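Local structure of acyl-coenzyme A oxidase (Caenorhabditis elegans, 5K3H) at residues R143-G155 / K187-V201. The protein catalyses the FAD-dependent, oxygen-consuming desaturation of acyl-CoA to (2E)-enoyl-CoA that opens peroxisomal beta-oxidation, releasing hydrogen peroxide. Numbering follows the deposited sequence.
Sequences REIIGTYAQTEMG and KWWPGNLGKSSNYAV
Lys187 reaches across to 151-153 with its ammonium group: NZ donates to Gln151 O at 2.6 Å and forms a salt bridge with Glu153 OE2 at 2.9 Å, meeting that oxygen on its anti side, slightly out of the carboxylate plane. Val203 O, on the strand 199-208, takes a further bond from NZ. The bend at chi2 (-45°) folds the lysine chain back, laying CD and CE beside the Gln151 carbonyl. Next to it Thr152 is held to Trp188 by two bonds, one from backbone and one from side chain: Trp188 N donates to Thr152 O, while Thr152 OG1, placed between its own N and carbonyl carbon (chi1 66°), returns a bond to Trp188 O at 2.6 Å. Beyond, Met154 lies alongside Trp188, its SD over one face of the six-membered ring, 4.3 Å from the centroid, a Met-aromatic contact.

Earlier in 143-155, strands 147-150 and 199-201, paired in parallel, are joined by Val201 N to Thr148 O and by Ala150 N to Val201 O. Thr148 OG1 reaches the loop instead, donating in the carbonyl plane to Gly191 O at 2.6 Å; its CG2 rests on Leu193 CB. At the far end Asn198 grips Ile146 twice, OD1 taking the Ile146 N-H (2.9 Å) and its own N giving to Ile146 O, which also accepts from Tyr199 N.

In the second shell, Glu164 N on OE1 and Thr165 OG1 on OE2 hold the Glu153 carboxylate. With an alanine in place of Lys187, the buried Glu153 carboxylate would probably lose its countercharge and Gln151 O its ammonium donor.

Tyr149-Thr152 and Gly191 bind FAD shared between the subunits, and Met154 O is bonded to Arg320 and His412 of the second subunit. The buried ion pair and paired Thr152 bonds therefore probably help fix the backbone on which this cofactor site at the dimer interface is built.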
loop_
_atom_site.group_PDB
_atom_site.type_symbol
_atom_site.label_atom_id
_atom_site.label_comp_id
_atom_site.label_asym_id
_atom_site.label_seq_id
_atom_site.Cartn_x
_atom_site.Cartn_y
_atom_site.Cartn_z
ATOM N N ARG B 143 -5.322 32.605 16.667
ATOM C CA ARG B 143 -4.072 32.188 16.041
ATOM C C ARG B 143 -2.906 33.046 16.520
ATOM O O ARG B 143 -1.960 33.295 15.761
ATOM C CB ARG B 143 -4.177 32.187 14.509
ATOM C CG ARG B 143 -5.329 31.314 13.979
ATOM C CD ARG B 143 -5.391 31.215 12.438
ATOM N NE ARG B 143 -6.027 29.954 12.007
ATOM C CZ ARG B 143 -6.615 29.749 10.822
ATOM N NH1 ARG B 143 -6.672 30.718 9.933
ATOM N NH2 ARG B 143 -7.157 28.576 10.520
ATOM N N GLU B 144 -2.978 33.523 17.779
ATOM C CA GLU B 144 -1.843 34.216 18.397
ATOM C C GLU B 144 -0.741 33.254 18.780
ATOM O O GLU B 144 0.416 33.675 18.932
ATOM C CB GLU B 144 -2.250 34.977 19.659
ATOM C CG GLU B 144 -3.280 36.060 19.456
ATOM C CD GLU B 144 -3.629 36.782 20.750
ATOM O OE1 GLU B 144 -2.782 36.844 21.673
ATOM O OE2 GLU B 144 -4.787 37.238 20.869
ATOM N N ILE B 145 -1.099 31.976 18.953
ATOM C CA ILE B 145 -0.197 30.901 19.324
ATOM C C ILE B 145 -0.471 29.716 18.410
ATOM O O ILE B 145 -1.516 29.623 17.756
ATOM C CB ILE B 145 -0.365 30.498 20.804
ATOM C CG1 ILE B 145 -1.816 30.103 21.092
ATOM C CG2 ILE B 145 0.091 31.617 21.711
ATOM C CD1 ILE B 145 -2.022 29.602 22.518
ATOM N N ILE B 146 0.501 28.814 18.346
ATOM C CA ILE B 146 0.361 27.586 17.581
ATOM C C ILE B 146 0.544 26.434 18.556
ATOM O O ILE B 146 1.582 26.331 19.226
ATOM C CB ILE B 146 1.364 27.518 16.422
ATOM C CG1 ILE B 146 1.153 28.699 15.478
ATOM C CG2 ILE B 146 1.238 26.206 15.669
ATOM C CD1 ILE B 146 2.154 28.765 14.360
ATOM N N GLY B 147 -0.465 25.569 18.635
ATOM C CA GLY B 147 -0.464 24.499 19.600
ATOM C C GLY B 147 -0.704 23.157 18.937
ATOM O O GLY B 147 -1.137 23.059 17.788
ATOM N N THR B 148 -0.389 22.115 19.698
ATOM C CA THR B 148 -0.659 20.741 19.317
ATOM C C THR B 148 -1.011 19.985 20.593
ATOM O O THR B 148 -1.091 20.563 21.681
ATOM C CB THR B 148 0.547 20.150 18.560
ATOM O OG1 THR B 148 0.272 18.804 18.147
ATOM C CG2 THR B 148 1.799 20.175 19.436
ATOM N N TYR B 149 -1.229 18.682 20.454
ATOM C CA TYR B 149 -1.597 17.818 21.566
ATOM C C TYR B 149 -0.530 16.733 21.654
ATOM O O TYR B 149 -0.266 16.036 20.672
ATOM C CB TYR B 149 -2.991 17.237 21.328
ATOM C CG TYR B 149 -3.570 16.471 22.485
ATOM C CD1 TYR B 149 -4.267 17.131 23.475
ATOM C CD2 TYR B 149 -3.445 15.098 22.583
ATOM C CE1 TYR B 149 -4.816 16.456 24.543
ATOM C CE2 TYR B 149 -3.997 14.408 23.666
ATOM C CZ TYR B 149 -4.678 15.103 24.635
ATOM O OH TYR B 149 -5.230 14.459 25.713
ATOM N N ALA B 150 0.118 16.617 22.804
ATOM C CA ALA B 150 1.327 15.797 22.925
ATOM C C ALA B 150 1.049 14.677 23.910
ATOM O O ALA B 150 1.113 14.881 25.125
ATOM C CB ALA B 150 2.526 16.643 23.357
ATOM N N GLN B 151 0.720 13.499 23.385
ATOM C CA GLN B 151 0.413 12.351 24.232
ATOM C C GLN B 151 1.378 11.195 24.015
ATOM O O GLN B 151 2.022 10.735 24.968
ATOM C CB GLN B 151 -1.039 11.912 23.996
ATOM C CG GLN B 151 -1.451 10.706 24.790
ATOM C CD GLN B 151 -2.895 10.349 24.532
ATOM O OE1 GLN B 151 -3.216 9.228 24.120
ATOM N NE2 GLN B 151 -3.788 11.315 24.781
ATOM N N THR B 152 1.503 10.715 22.787
ATOM C CA THR B 152 2.222 9.480 22.564
ATOM C C THR B 152 3.714 9.665 22.812
ATOM O O THR B 152 4.298 10.723 22.559
ATOM C CB THR B 152 1.981 8.980 21.147
ATOM O OG1 THR B 152 2.567 9.899 20.234
ATOM C CG2 THR B 152 0.482 8.852 20.865
ATOM N N GLU B 153 4.334 8.595 23.285
ATOM C CA GLU B 153 5.729 8.608 23.647
ATOM C C GLU B 153 6.480 7.606 22.788
ATOM O O GLU B 153 5.887 6.699 22.199
ATOM C CB GLU B 153 5.890 8.293 25.128
ATOM C CG GLU B 153 5.413 9.414 25.994
ATOM C CD GLU B 153 5.317 9.027 27.440
ATOM O OE1 GLU B 153 5.737 7.891 27.774
ATOM O OE2 GLU B 153 4.820 9.852 28.241
ATOM N N MET B 154 7.796 7.828 22.695
ATOM C CA MET B 154 8.693 6.954 21.947
ATOM C C MET B 154 8.446 5.477 22.250
ATOM O O MET B 154 8.281 4.667 21.335
ATOM C CB MET B 154 10.140 7.362 22.255
ATOM C CG MET B 154 11.217 6.322 21.982
ATOM S SD MET B 154 12.229 6.692 20.558
ATOM C CE MET B 154 13.338 7.887 21.222
ATOM N N GLY B 155 8.345 5.120 23.524
ATOM C CA GLY B 155 8.156 3.749 23.932
ATOM C C GLY B 155 6.738 3.346 24.226
ATOM O O GLY B 155 6.517 2.206 24.641
ATOM N N LYS B 187 7.976 12.512 24.396
ATOM C CA LYS B 187 6.846 12.629 23.494
ATOM C C LYS B 187 7.377 12.444 22.078
ATOM O O LYS B 187 8.468 12.919 21.756
ATOM C CB LYS B 187 6.140 13.980 23.656
ATOM C CG LYS B 187 5.531 14.208 25.039
ATOM C CD LYS B 187 4.802 12.960 25.470
ATOM C CE LYS B 187 3.905 13.164 26.683
ATOM N NZ LYS B 187 3.213 11.889 27.029
ATOM N N TRP B 188 6.642 11.687 21.254
ATOM C CA TRP B 188 7.125 11.268 19.931
ATOM C C TRP B 188 5.905 10.994 19.076
ATOM O O TRP B 188 5.025 10.254 19.521
ATOM C CB TRP B 188 8.019 10.026 20.020
ATOM C CG TRP B 188 8.875 9.767 18.784
ATOM C CD1 TRP B 188 8.470 9.222 17.591
ATOM C CD2 TRP B 188 10.276 10.042 18.636
ATOM N NE1 TRP B 188 9.531 9.157 16.709
ATOM C CE2 TRP B 188 10.650 9.651 17.331
ATOM C CE3 TRP B 188 11.254 10.577 19.483
ATOM C CZ2 TRP B 188 11.948 9.782 16.858
ATOM C CZ3 TRP B 188 12.549 10.715 18.998
ATOM C CH2 TRP B 188 12.879 10.321 17.696
ATOM N N TRP B 189 5.808 11.677 17.899
ATOM C CA TRP B 189 4.744 11.659 16.875
ATOM C C TRP B 189 3.701 12.788 16.896
ATOM O O TRP B 189 3.006 12.932 15.879
ATOM C CB TRP B 189 3.980 10.313 16.866
ATOM C CG TRP B 189 4.721 9.280 16.081
ATOM C CD1 TRP B 189 5.403 8.204 16.570
ATOM C CD2 TRP B 189 4.907 9.266 14.657
ATOM N NE1 TRP B 189 5.990 7.519 15.540
ATOM C CE2 TRP B 189 5.702 8.151 14.355
ATOM C CE3 TRP B 189 4.468 10.091 13.610
ATOM C CZ2 TRP B 189 6.083 7.841 13.058
ATOM C CZ3 TRP B 189 4.836 9.776 12.314
ATOM C CH2 TRP B 189 5.640 8.661 12.048
ATOM N N PRO B 190 3.523 13.593 17.961
ATOM C CA PRO B 190 2.540 14.692 17.876
ATOM C C PRO B 190 2.791 15.601 16.685
ATOM O O PRO B 190 3.906 16.079 16.467
ATOM C CB PRO B 190 2.729 15.441 19.195
ATOM C CG PRO B 190 3.174 14.395 20.145
ATOM C CD PRO B 190 4.051 13.489 19.338
ATOM N N GLY B 191 1.743 15.810 15.893
ATOM C CA GLY B 191 1.885 16.586 14.674
ATOM C C GLY B 191 2.158 18.044 14.987
ATOM O O GLY B 191 1.706 18.575 16.005
ATOM N N ASN B 192 2.983 18.669 14.145
ATOM C CA ASN B 192 3.332 20.086 14.229
ATOM C C ASN B 192 4.029 20.450 15.538
ATOM O O ASN B 192 4.116 21.637 15.881
ATOM C CB ASN B 192 2.102 20.961 14.011
ATOM C CG ASN B 192 1.459 20.690 12.684
ATOM O OD1 ASN B 192 0.261 20.416 12.607
ATOM N ND2 ASN B 192 2.256 20.734 11.623
ATOM N N LEU B 193 4.498 19.444 16.283
ATOM C CA LEU B 193 5.185 19.639 17.551
ATOM C C LEU B 193 6.663 19.954 17.367
ATOM O O LEU B 193 7.269 20.600 18.232
ATOM C CB LEU B 193 5.039 18.387 18.425
ATOM C CG LEU B 193 5.835 18.363 19.740
ATOM C CD1 LEU B 193 5.434 19.520 20.657
ATOM C CD2 LEU B 193 5.695 17.023 20.480
ATOM N N GLY B 194 7.265 19.494 16.273
ATOM C CA GLY B 194 8.714 19.533 16.177
ATOM C C GLY B 194 9.259 20.927 15.953
ATOM O O GLY B 194 10.295 21.294 16.519
ATOM N N LYS B 195 8.583 21.713 15.110
ATOM C CA LYS B 195 9.114 22.991 14.651
ATOM C C LYS B 195 8.125 24.155 14.709
ATOM O O LYS B 195 8.538 25.296 14.938
ATOM C CB LYS B 195 9.618 22.831 13.216
ATOM C CG LYS B 195 10.817 21.932 13.106
ATOM C CD LYS B 195 11.960 22.545 13.913
ATOM C CE LYS B 195 13.119 21.593 14.093
ATOM N NZ LYS B 195 14.274 22.223 14.807
ATOM N N SER B 196 6.825 23.880 14.542
ATOM C CA SER B 196 5.810 24.915 14.343
ATOM C C SER B 196 5.201 25.404 15.649
ATOM O O SER B 196 4.994 26.612 15.823
ATOM C CB SER B 196 4.669 24.399 13.452
ATOM O OG SER B 196 5.123 23.998 12.169
ATOM N N SER B 197 4.869 24.490 16.556
ATOM C CA SER B 197 4.120 24.861 17.744
ATOM C C SER B 197 5.001 25.572 18.765
ATOM O O SER B 197 6.176 25.238 18.940
ATOM C CB SER B 197 3.486 23.617 18.370
ATOM O OG SER B 197 2.495 23.083 17.514
ATOM N N ASN B 198 4.430 26.565 19.438
ATOM C CA ASN B 198 5.075 27.127 20.612
ATOM C C ASN B 198 4.375 26.761 21.910
ATOM O O ASN B 198 4.934 27.001 22.982
ATOM C CB ASN B 198 5.228 28.658 20.493
ATOM C CG ASN B 198 3.988 29.363 19.961
ATOM O OD1 ASN B 198 2.861 28.872 20.043
ATOM N ND2 ASN B 198 4.207 30.530 19.389
ATOM N N TYR B 199 3.192 26.164 21.839
ATOM C CA TYR B 199 2.496 25.614 22.995
ATOM C C TYR B 199 2.092 24.174 22.702
ATOM O O TYR B 199 2.044 23.749 21.544
ATOM C CB TYR B 199 1.263 26.465 23.353
ATOM C CG TYR B 199 1.620 27.762 24.057
ATOM C CD1 TYR B 199 2.222 28.820 23.357
ATOM C CD2 TYR B 199 1.313 27.952 25.403
ATOM C CE1 TYR B 199 2.562 30.007 23.991
ATOM C CE2 TYR B 199 1.639 29.132 26.041
ATOM C CZ TYR B 199 2.261 30.162 25.330
ATOM O OH TYR B 199 2.576 31.348 25.964
ATOM N N ALA B 200 1.827 23.412 23.764
ATOM C CA ALA B 200 1.188 22.108 23.603
ATOM C C ALA B 200 0.360 21.774 24.833
ATOM O O ALA B 200 0.709 22.143 25.952
ATOM C CB ALA B 200 2.216 20.996 23.365
ATOM N N VAL B 201 -0.736 21.059 24.628
ATOM C CA VAL B 201 -1.384 20.373 25.739
ATOM C C VAL B 201 -0.685 19.021 25.873
ATOM O O VAL B 201 -0.690 18.212 24.940
ATOM C CB VAL B 201 -2.896 20.213 25.507
ATOM C CG1 VAL B 201 -3.525 19.397 26.637
ATOM C CG2 VAL B 201 -3.595 21.578 25.351
#